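Putative transcriptional regulator (Streptomyces coelicolor, PDB 2HXI) probably binds DNA as a dimeric, all-helical member of the TetR family and regulates transcription. Local coordinates at residues S30-L35 with A81-L86; F50-L55 with S65-F70; R101-A106 with E225-H230. One frame throughout, in Å; residues are numbered along the deposited sequence.

Interaction 1. Residues S30-L35 with A81-L86; sequences STEQIL and ADRILL
L35 and R83 bring the two helices nearest, with their CA atoms 6.9 Å apart, and the contact is carried almost entirely by R83 reaching across to L35 and E32. The aliphatic part of the arginine crosses L35 at about a right angle: CG of R83 rests 3.4 Å from CB of L35, and CD of R83 lies 3.8 Å from CD1 of L35. Successive bends at chi2 (-63°) and chi3 (-62°) curl the R83 chain so that its guanidinium runs on to E32. There the meeting is with carbon and not with the carboxylate. CG of E32 approaches NH1 of R83 to 3.5 Å, CB and the main-chain O of E32 lie over the same guanidinium face, and L86 CD2 lies over the opposite one. The charged ends do not touch, OE2 of E32 being 5.0 Å from NH1 of R83; the salt bridge of R83 is made by NE to D36, one residue beyond L35. This is the packing of the first helix of a TetR-type DNA-binding domain on helix 73-88, which leads towards the C-terminal domain. Helix 31-43 starts with a capping box: Q33 N donates to S30 OG, while S30 N donates in the carbonyl plane to a lone pair of Q33 OE1, 2.9 Å away.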
ATOM      1  N   SER B  30     -21.554 -24.558   7.370  1.00 29.57           N
ATOM      2  CA  SER B  30     -20.778 -24.584   6.133  1.00 29.65           C
ATOM      3  C   SER B  30     -19.555 -23.686   6.324  1.00 29.21           C
ATOM      4  O   SER B  30     -19.520 -22.870   7.247  1.00 28.15           O
ATOM      5  CB  SER B  30     -21.589 -24.054   4.982  1.00 30.49           C
ATOM      6  OG  SER B  30     -21.980 -22.688   5.239  1.00 30.90           O
ATOM      7  N   THR B  31     -18.595 -23.805   5.418  1.00 29.28           N
ATOM      8  CA  THR B  31     -17.408 -22.940   5.366  1.00 29.86           C
ATOM      9  C   THR B  31     -17.885 -21.510   5.213  1.00 30.56           C
ATOM     10  O   THR B  31     -17.443 -20.624   5.954  1.00 29.51           O
ATOM     11  CB  THR B  31     -16.484 -23.334   4.192  1.00 30.17           C
ATOM     12  OG1 THR B  31     -16.124 -24.714   4.325  1.00 29.58           O
ATOM     13  CG2 THR B  31     -15.176 -22.497   4.170  1.00 28.24           C
ATOM     14  N   GLU B  32     -18.802 -21.298   4.271  1.00 31.30           N
ATOM     15  CA  GLU B  32     -19.427 -19.970   4.094  1.00 32.16           C
ATOM     16  C   GLU B  32     -19.953 -19.327   5.402  1.00 30.01           C
ATOM     17  O   GLU B  32     -19.615 -18.188   5.707  1.00 30.24           O
ATOM     18  CB  GLU B  32     -20.473 -19.973   2.963  1.00 33.06           C
ATOM     19  CG  GLU B  32     -19.868 -20.142   1.535  1.00 40.45           C
ATOM     20  CD  GLU B  32     -19.417 -21.591   1.185  1.00 47.81           C
ATOM     21  OE1 GLU B  32     -19.713 -22.545   1.963  1.00 49.40           O
ATOM     22  OE2 GLU B  32     -18.772 -21.761   0.104  1.00 51.42           O
ATOM     23  N   GLN B  33     -20.729 -20.064   6.192  1.00 27.90           N
ATOM     24  CA  GLN B  33     -21.181 -19.601   7.505  1.00 26.83           C
ATOM     25  C   GLN B  33     -20.057 -19.276   8.524  1.00 24.35           C
ATOM     26  O   GLN B  33     -20.133 -18.295   9.282  1.00 24.07           O
ATOM     27  CB  GLN B  33     -22.177 -20.601   8.094  1.00 27.37           C
ATOM     28  CG  GLN B  33     -23.494 -20.619   7.345  1.00 29.44           C
ATOM     29  CD  GLN B  33     -24.347 -21.714   7.815  1.00 34.95           C
ATOM     30  OE1 GLN B  33     -23.934 -22.885   7.801  1.00 32.99           O
ATOM     31  NE2 GLN B  33     -25.540 -21.365   8.301  1.00 36.94           N
ATOM     32  N   ILE B  34     -19.064 -20.151   8.592  1.00 21.81           N
ATOM     33  CA  ILE B  34     -17.886 -19.928   9.408  1.00 20.20           C
ATOM     34  C   ILE B  34     -17.198 -18.595   9.006  1.00 21.47           C
ATOM     35  O   ILE B  34     -16.881 -17.765   9.865  1.00 20.16           O
ATOM     36  CB  ILE B  34     -16.909 -21.137   9.284  1.00 20.15           C
ATOM     37  CG1 ILE B  34     -17.606 -22.433   9.824  1.00 17.91           C
ATOM     38  CG2 ILE B  34     -15.623 -20.862  10.018  1.00 16.09           C
ATOM     39  CD1 ILE B  34     -16.797 -23.755   9.473  1.00 18.87           C
ATOM     40  N   LEU B  35     -16.996 -18.414   7.695  1.00 21.85           N
ATOM     41  CA  LEU B  35     -16.288 -17.221   7.184  1.00 22.46           C
ATOM     42  C   LEU B  35     -17.055 -15.930   7.513  1.00 22.76           C
ATOM     43  O   LEU B  35     -16.432 -14.915   7.889  1.00 23.76           O
ATOM     44  CB  LEU B  35     -16.144 -17.374   5.668  1.00 21.61           C
ATOM     45  CG  LEU B  35     -15.216 -18.524   5.318  1.00 24.10           C
ATOM     46  CD1 LEU B  35     -15.303 -18.740   3.802  1.00 26.57           C
ATOM     47  CD2 LEU B  35     -13.849 -18.319   5.738  1.00 21.80           C
ATOM     48  N   ALA B  81     -11.188 -12.761   3.886  1.00 20.63           N
ATOM     49  CA  ALA B  81     -10.998 -11.561   3.017  1.00 21.42           C
ATOM     50  C   ALA B  81     -11.840 -11.742   1.735  1.00 21.88           C
ATOM     51  O   ALA B  81     -12.513 -10.798   1.278  1.00 23.26           O
ATOM     52  CB  ALA B  81      -9.582 -11.353   2.720  1.00 21.58           C
ATOM     53  N   ASP B  82     -11.939 -12.968   1.224  1.00 22.02           N
ATOM     54  CA  ASP B  82     -12.816 -13.235   0.079  1.00 22.22           C
ATOM     55  C   ASP B  82     -14.256 -12.855   0.347  1.00 23.23           C
ATOM     56  O   ASP B  82     -14.938 -12.325  -0.536  1.00 21.83           O
ATOM     57  CB  ASP B  82     -12.744 -14.690  -0.443  1.00 23.87           C
ATOM     58  CG  ASP B  82     -13.425 -14.828  -1.828  1.00 24.79           C
ATOM     59  OD1 ASP B  82     -12.723 -14.538  -2.840  1.00 23.83           O
ATOM     60  OD2 ASP B  82     -14.657 -15.133  -1.906  1.00 25.32           O
ATOM     61  N   ARG B  83     -14.749 -13.109   1.572  1.00 21.13           N
ATOM     62  CA  ARG B  83     -16.107 -12.742   1.891  1.00 21.99           C
ATOM     63  C   ARG B  83     -16.315 -11.243   1.807  1.00 21.75           C
ATOM     64  O   ARG B  83     -17.444 -10.786   1.549  1.00 22.94           O
ATOM     65  CB  ARG B  83     -16.519 -13.234   3.306  1.00 23.00           C
ATOM     66  CG  ARG B  83     -16.185 -14.650   3.607  1.00 26.19           C
ATOM     67  CD  ARG B  83     -16.967 -15.560   2.616  1.00 29.16           C
ATOM     68  NE  ARG B  83     -18.441 -15.446   2.752  1.00 33.17           N
ATOM     69  CZ  ARG B  83     -19.309 -16.090   1.963  1.00 35.72           C
ATOM     70  NH1 ARG B  83     -18.843 -16.848   0.942  1.00 35.76           N
ATOM     71  NH2 ARG B  83     -20.619 -15.977   2.176  1.00 34.59           N
ATOM     72  N   ILE B  84     -15.268 -10.468   2.144  1.00 21.77           N
ATOM     73  CA  ILE B  84     -15.329  -9.005   2.039  1.00 21.17           C
ATOM     74  C   ILE B  84     -15.428  -8.564   0.584  1.00 22.01           C
ATOM     75  O   ILE B  84     -16.205  -7.658   0.267  1.00 22.79           O
ATOM     76  CB  ILE B  84     -14.087  -8.297   2.706  1.00 20.56           C
ATOM     77  CG1 ILE B  84     -13.933  -8.718   4.203  1.00 22.92           C
ATOM     78  CG2 ILE B  84     -14.183  -6.787   2.615  1.00 20.47           C
ATOM     79  CD1 ILE B  84     -15.155  -8.543   5.062  1.00 24.17           C
ATOM     80  N   LEU B  85     -14.651  -9.190  -0.297  1.00 21.57           N
ATOM     81  CA  LEU B  85     -14.870  -8.924  -1.729  1.00 21.97           C
ATOM     82  C   LEU B  85     -16.320  -9.232  -2.121  1.00 22.02           C
ATOM     83  O   LEU B  85     -16.933  -8.500  -2.888  1.00 22.75           O
ATOM     84  CB  LEU B  85     -13.920  -9.768  -2.564  1.00 22.55           C
ATOM     85  CG  LEU B  85     -12.423  -9.591  -2.339  1.00 26.21           C
ATOM     86  CD1 LEU B  85     -11.606 -10.561  -3.242  1.00 29.19           C
ATOM     87  CD2 LEU B  85     -12.099  -8.170  -2.639  1.00 26.39           C
ATOM     88  N   LEU B  86     -16.866 -10.358  -1.627  1.00 21.70           N
ATOM     89  CA  LEU B  86     -18.186 -10.761  -2.032  1.00 22.93           C
ATOM     90  C   LEU B  86     -19.202  -9.712  -1.643  1.00 22.54           C
ATOM     91  O   LEU B  86     -20.042  -9.294  -2.477  1.00 23.87           O
ATOM     92  CB  LEU B  86     -18.506 -12.139  -1.428  1.00 23.52           C
ATOM     93  CG  LEU B  86     -19.886 -12.712  -1.792  1.00 24.84           C
ATOM     94  CD1 LEU B  86     -20.019 -12.955  -3.279  1.00 28.63           C
ATOM     95  CD2 LEU B  86     -20.117 -14.015  -1.021  1.00 25.55           C
TER

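Interaction 2. Residues F50-L55 with S65-F70; sequences FSVRKL and SLYRHF
The phenol ring of Y67 meets V52 at its hydroxyl end, with the two valine methyls serving different atoms of it. CG2 of V52 sits 3.2 Å from OH of Y67, a close carbon-oxygen approach, whereas CG1 of V52 comes at the ring obliquely, 3.9 Å from CE2 of Y67. V52 holds CG1 anti to its backbone nitrogen (chi1 175°), which presents both methyls to the tyrosine. The ring of F70 has CB of its neighbour H69 over one face, 3.4 Å above the plane and displaced towards the rim.

Deeper in the contact the side chains that meet are aliphatic. CD1 of L66 is the shared atom: it lies 3.8 Å from CD2 of L55 and 4.2 Å from CG1 of V52, so one leucine methyl faces residues separated by a turn of helix 52-58. These distances describe ordinary van der Waals contact, between backbones whose CA atoms, at V52 and L66, are 8.0 Å apart.

The arrangement is that of the helix-turn-helix predicted for residues 51-70, in which helix 52-58 packs against the short helix 63-66, the probable recognition helix. Each helix has a defined end nearby. S51 caps the first, its OG accepting from K54 N at 3.0 Å, and the second gives way to a type I turn from L66 to H69.

Around the pair, helix 73-88 receives F50 at L77, V52 at L76, Y67 at K73 and F70 at A79; helix 31-43 meets F70 through T31, while L66 also packs on L59 and T61 of the connecting loop.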
ATOM      1  N   PHE B  50      -9.105 -11.058  17.820  1.00 37.41           N
ATOM      2  CA  PHE B  50      -9.577 -12.206  17.025  1.00 33.36           C
ATOM      3  C   PHE B  50      -8.675 -13.413  17.144  1.00 32.13           C
ATOM      4  O   PHE B  50      -7.461 -13.276  17.029  1.00 33.32           O
ATOM      5  CB  PHE B  50      -9.689 -11.857  15.544  1.00 31.94           C
ATOM      6  CG  PHE B  50     -10.176 -13.011  14.699  1.00 29.75           C
ATOM      7  CD1 PHE B  50     -11.532 -13.363  14.698  1.00 27.73           C
ATOM      8  CD2 PHE B  50      -9.289 -13.766  13.962  1.00 27.60           C
ATOM      9  CE1 PHE B  50     -11.990 -14.428  13.936  1.00 24.12           C
ATOM     10  CE2 PHE B  50      -9.728 -14.852  13.213  1.00 29.34           C
ATOM     11  CZ  PHE B  50     -11.098 -15.166  13.191  1.00 24.25           C
ATOM     12  N   SER B  51      -9.272 -14.589  17.338  1.00 29.46           N
ATOM     13  CA  SER B  51      -8.540 -15.861  17.326  1.00 26.11           C
ATOM     14  C   SER B  51      -9.395 -16.972  16.794  1.00 24.24           C
ATOM     15  O   SER B  51     -10.631 -16.893  16.799  1.00 22.41           O
ATOM     16  CB  SER B  51      -8.097 -16.273  18.751  1.00 26.27           C
ATOM     17  OG  SER B  51      -9.243 -16.443  19.584  1.00 26.10           O
ATOM     18  N   VAL B  52      -8.732 -18.057  16.397  1.00 22.70           N
ATOM     19  CA  VAL B  52      -9.453 -19.238  16.015  1.00 22.74           C
ATOM     20  C   VAL B  52     -10.304 -19.775  17.193  1.00 20.77           C
ATOM     21  O   VAL B  52     -11.458 -20.206  17.026  1.00 18.29           O
ATOM     22  CB  VAL B  52      -8.498 -20.290  15.487  1.00 24.83           C
ATOM     23  CG1 VAL B  52      -9.241 -21.601  15.203  1.00 25.31           C
ATOM     24  CG2 VAL B  52      -7.817 -19.769  14.193  1.00 26.92           C
ATOM     25  N   ARG B  53      -9.701 -19.764  18.388  1.00 20.41           N
ATOM     26  CA  ARG B  53     -10.416 -20.166  19.615  1.00 19.47           C
ATOM     27  C   ARG B  53     -11.740 -19.426  19.789  1.00 18.40           C
ATOM     28  O   ARG B  53     -12.771 -20.077  19.997  1.00 17.93           O
ATOM     29  CB  ARG B  53      -9.499 -19.927  20.833  1.00 19.39           C
ATOM     30  CG  ARG B  53     -10.154 -20.399  22.168  1.00 19.37           C
ATOM     31  CD  ARG B  53      -9.231 -19.991  23.377  1.00 20.43           C
ATOM     32  NE  ARG B  53      -8.794 -18.565  23.327  1.00 20.40           N
ATOM     33  CZ  ARG B  53      -9.508 -17.481  23.673  1.00 24.03           C
ATOM     34  NH1 ARG B  53     -10.726 -17.556  24.166  1.00 27.39           N
ATOM     35  NH2 ARG B  53      -8.988 -16.264  23.528  1.00 28.18           N
ATOM     36  N   LYS B  54     -11.708 -18.092  19.676  1.00 19.28           N
ATOM     37  CA  LYS B  54     -12.937 -17.260  19.796  1.00 21.03           C
ATOM     38  C   LYS B  54     -13.942 -17.564  18.694  1.00 19.18           C
ATOM     39  O   LYS B  54     -15.154 -17.713  18.941  1.00 18.45           O
ATOM     40  CB  LYS B  54     -12.607 -15.759  19.848  1.00 20.69           C
ATOM     41  CG  LYS B  54     -13.939 -14.866  19.991  1.00 23.03           C
ATOM     42  CD  LYS B  54     -13.606 -13.333  20.041  1.00 25.08           C
ATOM     43  CE  LYS B  54     -14.828 -12.462  20.495  1.00 29.17           C
ATOM     44  NZ  LYS B  54     -14.700 -10.963  20.146  1.00 33.08           N
ATOM     45  N   LEU B  55     -13.428 -17.729  17.456  1.00 16.84           N
ATOM     46  CA  LEU B  55     -14.306 -18.054  16.352  1.00 16.03           C
ATOM     47  C   LEU B  55     -15.005 -19.386  16.636  1.00 16.66           C
ATOM     48  O   LEU B  55     -16.225 -19.517  16.488  1.00 16.71           O
ATOM     49  CB  LEU B  55     -13.496 -18.166  15.026  1.00 16.55           C
ATOM     50  CG  LEU B  55     -14.336 -18.572  13.817  1.00 15.93           C
ATOM     51  CD1 LEU B  55     -15.476 -17.601  13.490  1.00 18.93           C
ATOM     52  CD2 LEU B  55     -13.341 -18.672  12.578  1.00 14.84           C
ATOM     53  N   SER B  65     -12.138 -28.705  15.173  1.00 27.09           N
ATOM     54  CA  SER B  65     -13.185 -28.903  14.160  1.00 26.73           C
ATOM     55  C   SER B  65     -13.158 -27.879  13.055  1.00 26.16           C
ATOM     56  O   SER B  65     -13.527 -28.169  11.912  1.00 25.82           O
ATOM     57  CB  SER B  65     -14.549 -28.854  14.801  1.00 27.23           C
ATOM     58  OG  SER B  65     -14.702 -29.977  15.644  1.00 32.40           O
ATOM     59  N   LEU B  66     -12.748 -26.658  13.392  1.00 25.23           N
ATOM     60  CA  LEU B  66     -12.726 -25.603  12.401  1.00 26.20           C
ATOM     61  C   LEU B  66     -11.675 -25.842  11.388  1.00 26.35           C
ATOM     62  O   LEU B  66     -11.870 -25.442  10.238  1.00 28.32           O
ATOM     63  CB  LEU B  66     -12.414 -24.239  13.014  1.00 24.90           C
ATOM     64  CG  LEU B  66     -13.655 -23.653  13.653  1.00 25.33           C
ATOM     65  CD1 LEU B  66     -13.230 -22.208  13.970  1.00 26.59           C
ATOM     66  CD2 LEU B  66     -14.912 -23.787  12.748  1.00 29.23           C
ATOM     67  N   TYR B  67     -10.550 -26.420  11.830  1.00 26.44           N
ATOM     68  CA  TYR B  67      -9.422 -26.647  10.921  1.00 28.29           C
ATOM     69  C   TYR B  67      -9.613 -27.752   9.926  1.00 28.45           C
ATOM     70  O   TYR B  67      -8.742 -27.995   9.085  1.00 27.94           O
ATOM     71  CB  TYR B  67      -8.156 -26.833  11.692  1.00 30.22           C
ATOM     72  CG  TYR B  67      -7.565 -25.471  11.881  1.00 31.97           C
ATOM     73  CD1 TYR B  67      -7.472 -24.565  10.769  1.00 34.83           C
ATOM     74  CD2 TYR B  67      -7.145 -25.054  13.137  1.00 28.99           C
ATOM     75  CE1 TYR B  67      -6.921 -23.276  10.932  1.00 34.14           C
ATOM     76  CE2 TYR B  67      -6.598 -23.790  13.327  1.00 30.32           C
ATOM     77  CZ  TYR B  67      -6.484 -22.890  12.236  1.00 35.80           C
ATOM     78  OH  TYR B  67      -5.916 -21.623  12.443  1.00 35.73           O
ATOM     79  N   ARG B  68     -10.768 -28.395   9.994  1.00 27.45           N
ATOM     80  CA  ARG B  68     -11.189 -29.279   8.903  1.00 28.45           C
ATOM     81  C   ARG B  68     -11.532 -28.441   7.684  1.00 30.42           C
ATOM     82  O   ARG B  68     -11.577 -28.942   6.557  1.00 31.33           O
ATOM     83  CB  ARG B  68     -12.410 -30.089   9.319  1.00 26.71           C
ATOM     84  CG  ARG B  68     -12.088 -31.198  10.308  1.00 26.81           C
ATOM     85  CD  ARG B  68     -13.229 -32.157  10.347  1.00 25.93           C
ATOM     86  NE  ARG B  68     -13.367 -32.912   9.086  1.00 26.25           N
ATOM     87  CZ  ARG B  68     -14.329 -33.786   8.872  1.00 23.62           C
ATOM     88  NH1 ARG B  68     -15.212 -34.001   9.848  1.00 23.67           N
ATOM     89  NH2 ARG B  68     -14.407 -34.444   7.707  1.00 20.38           N
ATOM     90  N   HIS B  69     -11.785 -27.163   7.915  1.00 31.39           N
ATOM     91  CA  HIS B  69     -12.241 -26.277   6.838  1.00 32.81           C
ATOM     92  C   HIS B  69     -11.142 -25.466   6.145  1.00 34.58           C
ATOM     93  O   HIS B  69     -11.320 -25.041   4.982  1.00 34.81           O
ATOM     94  CB  HIS B  69     -13.271 -25.324   7.370  1.00 32.29           C
ATOM     95  CG  HIS B  69     -14.598 -25.950   7.581  1.00 32.47           C
ATOM     96  ND1 HIS B  69     -14.954 -26.554   8.764  1.00 34.95           N
ATOM     97  CD2 HIS B  69     -15.657 -26.085   6.749  1.00 33.20           C
ATOM     98  CE1 HIS B  69     -16.186 -27.020   8.660  1.00 34.11           C
ATOM     99  NE2 HIS B  69     -16.630 -26.759   7.443  1.00 35.31           N
ATOM    100  N   PHE B  70     -10.041 -25.251   6.862  1.00 35.85           N
ATOM    101  CA  PHE B  70      -8.951 -24.376   6.398  1.00 38.24           C
ATOM    102  C   PHE B  70      -7.622 -24.998   6.721  1.00 39.53           C
ATOM    103  O   PHE B  70      -7.376 -25.393   7.865  1.00 40.40           O
ATOM    104  CB  PHE B  70      -9.072 -22.986   7.052  1.00 37.50           C
ATOM    105  CG  PHE B  70     -10.448 -22.412   6.902  1.00 38.72           C
ATOM    106  CD1 PHE B  70     -10.877 -21.932   5.664  1.00 39.33           C
ATOM    107  CD2 PHE B  70     -11.338 -22.424   7.979  1.00 37.48           C
ATOM    108  CE1 PHE B  70     -12.156 -21.448   5.513  1.00 38.78           C
ATOM    109  CE2 PHE B  70     -12.623 -21.946   7.845  1.00 37.71           C
ATOM    110  CZ  PHE B  70     -13.038 -21.445   6.628  1.00 38.14           C
TER

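Interaction 3. Residues R101-A106 with E225-H230; sequences RLTAVA and EILAAH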
ATOM      1  N   ARG B 101     -17.144   2.226 -14.310  1.00 14.62           N
ATOM      2  CA  ARG B 101     -17.297   0.861 -13.749  1.00 14.83           C
ATOM      3  C   ARG B 101     -16.064   0.507 -12.922  1.00 13.68           C
ATOM      4  O   ARG B 101     -16.187   0.055 -11.747  1.00 14.31           O
ATOM      5  CB  ARG B 101     -17.475  -0.146 -14.915  1.00 14.73           C
ATOM      6  CG  ARG B 101     -18.870  -0.035 -15.559  1.00 13.91           C
ATOM      7  CD  ARG B 101     -18.933  -0.824 -16.882  1.00 17.56           C
ATOM      8  NE  ARG B 101     -18.803  -2.257 -16.665  1.00 18.96           N
ATOM      9  CZ  ARG B 101     -18.741  -3.143 -17.662  1.00 21.13           C
ATOM     10  NH1 ARG B 101     -18.764  -2.705 -18.923  1.00 21.42           N
ATOM     11  NH2 ARG B 101     -18.672  -4.460 -17.386  1.00 22.25           N
ATOM     12  N   LEU B 102     -14.880   0.782 -13.441  1.00 14.85           N
ATOM     13  CA  LEU B 102     -13.656   0.439 -12.692  1.00 13.63           C
ATOM     14  C   LEU B 102     -13.576   1.290 -11.428  1.00 15.19           C
ATOM     15  O   LEU B 102     -13.188   0.794 -10.391  1.00 17.22           O
ATOM     16  CB  LEU B 102     -12.399   0.668 -13.583  1.00 14.25           C
ATOM     17  CG  LEU B 102     -12.222  -0.319 -14.763  1.00 13.55           C
ATOM     18  CD1 LEU B 102     -10.968   0.105 -15.576  1.00 11.08           C
ATOM     19  CD2 LEU B 102     -12.143  -1.786 -14.176  1.00 16.41           C
ATOM     20  N   THR B 103     -14.036   2.540 -11.531  1.00 14.94           N
ATOM     21  CA  THR B 103     -13.997   3.480 -10.375  1.00 15.36           C
ATOM     22  C   THR B 103     -14.980   2.999  -9.326  1.00 15.81           C
ATOM     23  O   THR B 103     -14.647   2.944  -8.140  1.00 15.78           O
ATOM     24  CB  THR B 103     -14.292   4.941 -10.846  1.00 16.75           C
ATOM     25  OG1 THR B 103     -13.294   5.326 -11.816  1.00 16.52           O
ATOM     26  CG2 THR B 103     -14.211   5.874  -9.639  1.00 16.20           C
ATOM     27  N   ALA B 104     -16.164   2.597  -9.780  1.00 16.14           N
ATOM     28  CA  ALA B 104     -17.193   2.078  -8.869  1.00 16.67           C
ATOM     29  C   ALA B 104     -16.736   0.842  -8.105  1.00 17.83           C
ATOM     30  O   ALA B 104     -16.971   0.719  -6.894  1.00 18.40           O
ATOM     31  CB  ALA B 104     -18.548   1.880  -9.627  1.00 17.04           C
ATOM     32  N   VAL B 105     -16.141  -0.108  -8.805  1.00 16.73           N
ATOM     33  CA  VAL B 105     -15.586  -1.244  -8.116  1.00 16.23           C
ATOM     34  C   VAL B 105     -14.490  -0.832  -7.083  1.00 16.86           C
ATOM     35  O   VAL B 105     -14.510  -1.272  -5.950  1.00 15.93           O
ATOM     36  CB  VAL B 105     -15.026  -2.258  -9.132  1.00 18.16           C
ATOM     37  CG1 VAL B 105     -14.203  -3.403  -8.419  1.00 19.33           C
ATOM     38  CG2 VAL B 105     -16.164  -2.829  -9.976  1.00 17.44           C
ATOM     39  N   ALA B 106     -13.485  -0.054  -7.508  1.00 16.28           N
ATOM     40  CA  ALA B 106     -12.427   0.406  -6.612  1.00 16.60           C
ATOM     41  C   ALA B 106     -13.048   1.093  -5.335  1.00 16.70           C
ATOM     42  O   ALA B 106     -12.606   0.813  -4.178  1.00 17.18           O
ATOM     43  CB  ALA B 106     -11.550   1.390  -7.360  1.00 17.67           C
ATOM     44  N   GLU B 225      -8.000  10.452  -6.675  1.00 15.96           N
ATOM     45  CA  GLU B 225      -7.171  11.191  -7.640  1.00 16.76           C
ATOM     46  C   GLU B 225      -6.067  10.328  -8.252  1.00 15.92           C
ATOM     47  O   GLU B 225      -5.742  10.427  -9.454  1.00 17.13           O
ATOM     48  CB  GLU B 225      -6.586  12.459  -6.991  1.00 15.82           C
ATOM     49  CG  GLU B 225      -7.661  13.519  -6.718  1.00 20.97           C
ATOM     50  CD  GLU B 225      -7.149  14.657  -5.827  1.00 21.62           C
ATOM     51  OE1 GLU B 225      -5.959  14.972  -5.907  1.00 25.37           O
ATOM     52  OE2 GLU B 225      -7.999  15.215  -5.059  1.00 33.72           O
ATOM     53  N   ILE B 226      -5.541   9.458  -7.440  1.00 14.95           N
ATOM     54  CA  ILE B 226      -4.488   8.544  -7.906  1.00 14.98           C
ATOM     55  C   ILE B 226      -5.141   7.514  -8.827  1.00 14.81           C
ATOM     56  O   ILE B 226      -4.591   7.134  -9.890  1.00 13.82           O
ATOM     57  CB  ILE B 226      -3.778   7.886  -6.690  1.00 16.03           C
ATOM     58  CG1 ILE B 226      -2.892   8.891  -5.895  1.00 14.81           C
ATOM     59  CG2 ILE B 226      -2.955   6.665  -7.131  1.00 14.28           C
ATOM     60  CD1 ILE B 226      -2.556   8.400  -4.507  1.00 15.50           C
ATOM     61  N   LEU B 227      -6.309   7.024  -8.423  1.00 14.81           N
ATOM     62  CA  LEU B 227      -7.060   6.089  -9.296  1.00 14.60           C
ATOM     63  C   LEU B 227      -7.425   6.729 -10.626  1.00 14.65           C
ATOM     64  O   LEU B 227      -7.206   6.136 -11.696  1.00 14.88           O
ATOM     65  CB  LEU B 227      -8.327   5.622  -8.552  1.00 14.53           C
ATOM     66  CG  LEU B 227      -9.179   4.624  -9.347  1.00 18.26           C
ATOM     67  CD1 LEU B 227      -8.411   3.322  -9.656  1.00 17.11           C
ATOM     68  CD2 LEU B 227     -10.465   4.378  -8.552  1.00 17.58           C
ATOM     69  N   ALA B 228      -7.916   7.979 -10.587  1.00 14.56           N
ATOM     70  CA  ALA B 228      -8.361   8.643 -11.842  1.00 16.20           C
ATOM     71  C   ALA B 228      -7.152   8.833 -12.758  1.00 14.74           C
ATOM     72  O   ALA B 228      -7.260   8.637 -13.985  1.00 16.02           O
ATOM     73  CB  ALA B 228      -8.932   9.988 -11.487  1.00 15.78           C
ATOM     74  N   ALA B 229      -5.996   9.143 -12.165  1.00 14.78           N
ATOM     75  CA  ALA B 229      -4.760   9.330 -12.948  1.00 14.71           C
ATOM     76  C   ALA B 229      -4.469   8.000 -13.673  1.00 15.25           C
ATOM     77  O   ALA B 229      -4.059   7.931 -14.857  1.00 16.48           O
ATOM     78  CB  ALA B 229      -3.595   9.644 -12.026  1.00 15.68           C
ATOM     79  N   HIS B 230      -4.610   6.913 -12.933  1.00 14.14           N
ATOM     80  CA  HIS B 230      -4.268   5.613 -13.512  1.00 14.56           C
ATOM     81  C   HIS B 230      -5.237   5.249 -14.667  1.00 14.80           C
ATOM     82  O   HIS B 230      -4.827   4.775 -15.724  1.00 14.72           O
ATOM     83  CB  HIS B 230      -4.299   4.524 -12.453  1.00 13.82           C
ATOM     84  CG  HIS B 230      -3.691   3.235 -12.936  1.00 17.33           C
ATOM     85  ND1 HIS B 230      -2.328   3.053 -13.001  1.00 17.28           N
ATOM     86  CD2 HIS B 230      -4.252   2.096 -13.455  1.00 17.08           C
ATOM     87  CE1 HIS B 230      -2.075   1.833 -13.466  1.00 20.23           C
ATOM     88  NE2 HIS B 230      -3.219   1.258 -13.803  1.00 16.60           N
TER
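A106 and L227 make the tight part of this contact: CB of A106 is only 3.4 Å from CD2 of L227, shorter than usual for two carbons. The leucine reaches across with CG anti to its backbone nitrogen (chi1 -179°), and its CD2 does all of the close touching. On the alanine side the partner is a single methyl, fixed by the backbone, which lets the leucine tip come almost down to the surface of helix 98-113.

The T103 side is looser and less buried. There the same CD2 of L227 lies 4.1 Å from CA of T103 and 4.2 Å from its CG2, approaching obliquely at ordinary van der Waals range. OG1 of T103 plays no part in this, since it is hydrogen-bonded to the backbone O of K99 one turn earlier in its own helix. The CA atoms of T103 and L227, the nearest pair across the two segments, are 7.5 Å apart.

Both helices belong to the C-terminal region of the TetR fold. Helix 154-173 lies beside the contact, touching A106 through I165 and I226 through L164 and L168, while helix 131-146 packs on L102 through V140 and A143. Helix 219-237 also meets the second subunit: E225 forms a salt bridge with R160 of that subunit and I226 packs on its L164, consistent with the helical dimer interface of TetR proteins.

How the interactions relate
Interaction 2 is nested along the chain inside the loop closed by interaction 1, and interaction 3 follows both. The first two, with centres 13 Å apart, touch directly: CD2 of L35 lies 3.4 Å from CZ of F70, which ties the end of the helix-turn-helix to helix 31-43. Interaction 3 lies across the centre of the chain, its centre about 26 Å from that of interaction 1 and about 36 Å from that of interaction 2. Helix 73-88, used by interaction 1, is followed by helix 98-113 of interaction 3. The contacts thus run from the probable DNA-reading end, through the helix leaving it, to the region that pairs the subunits.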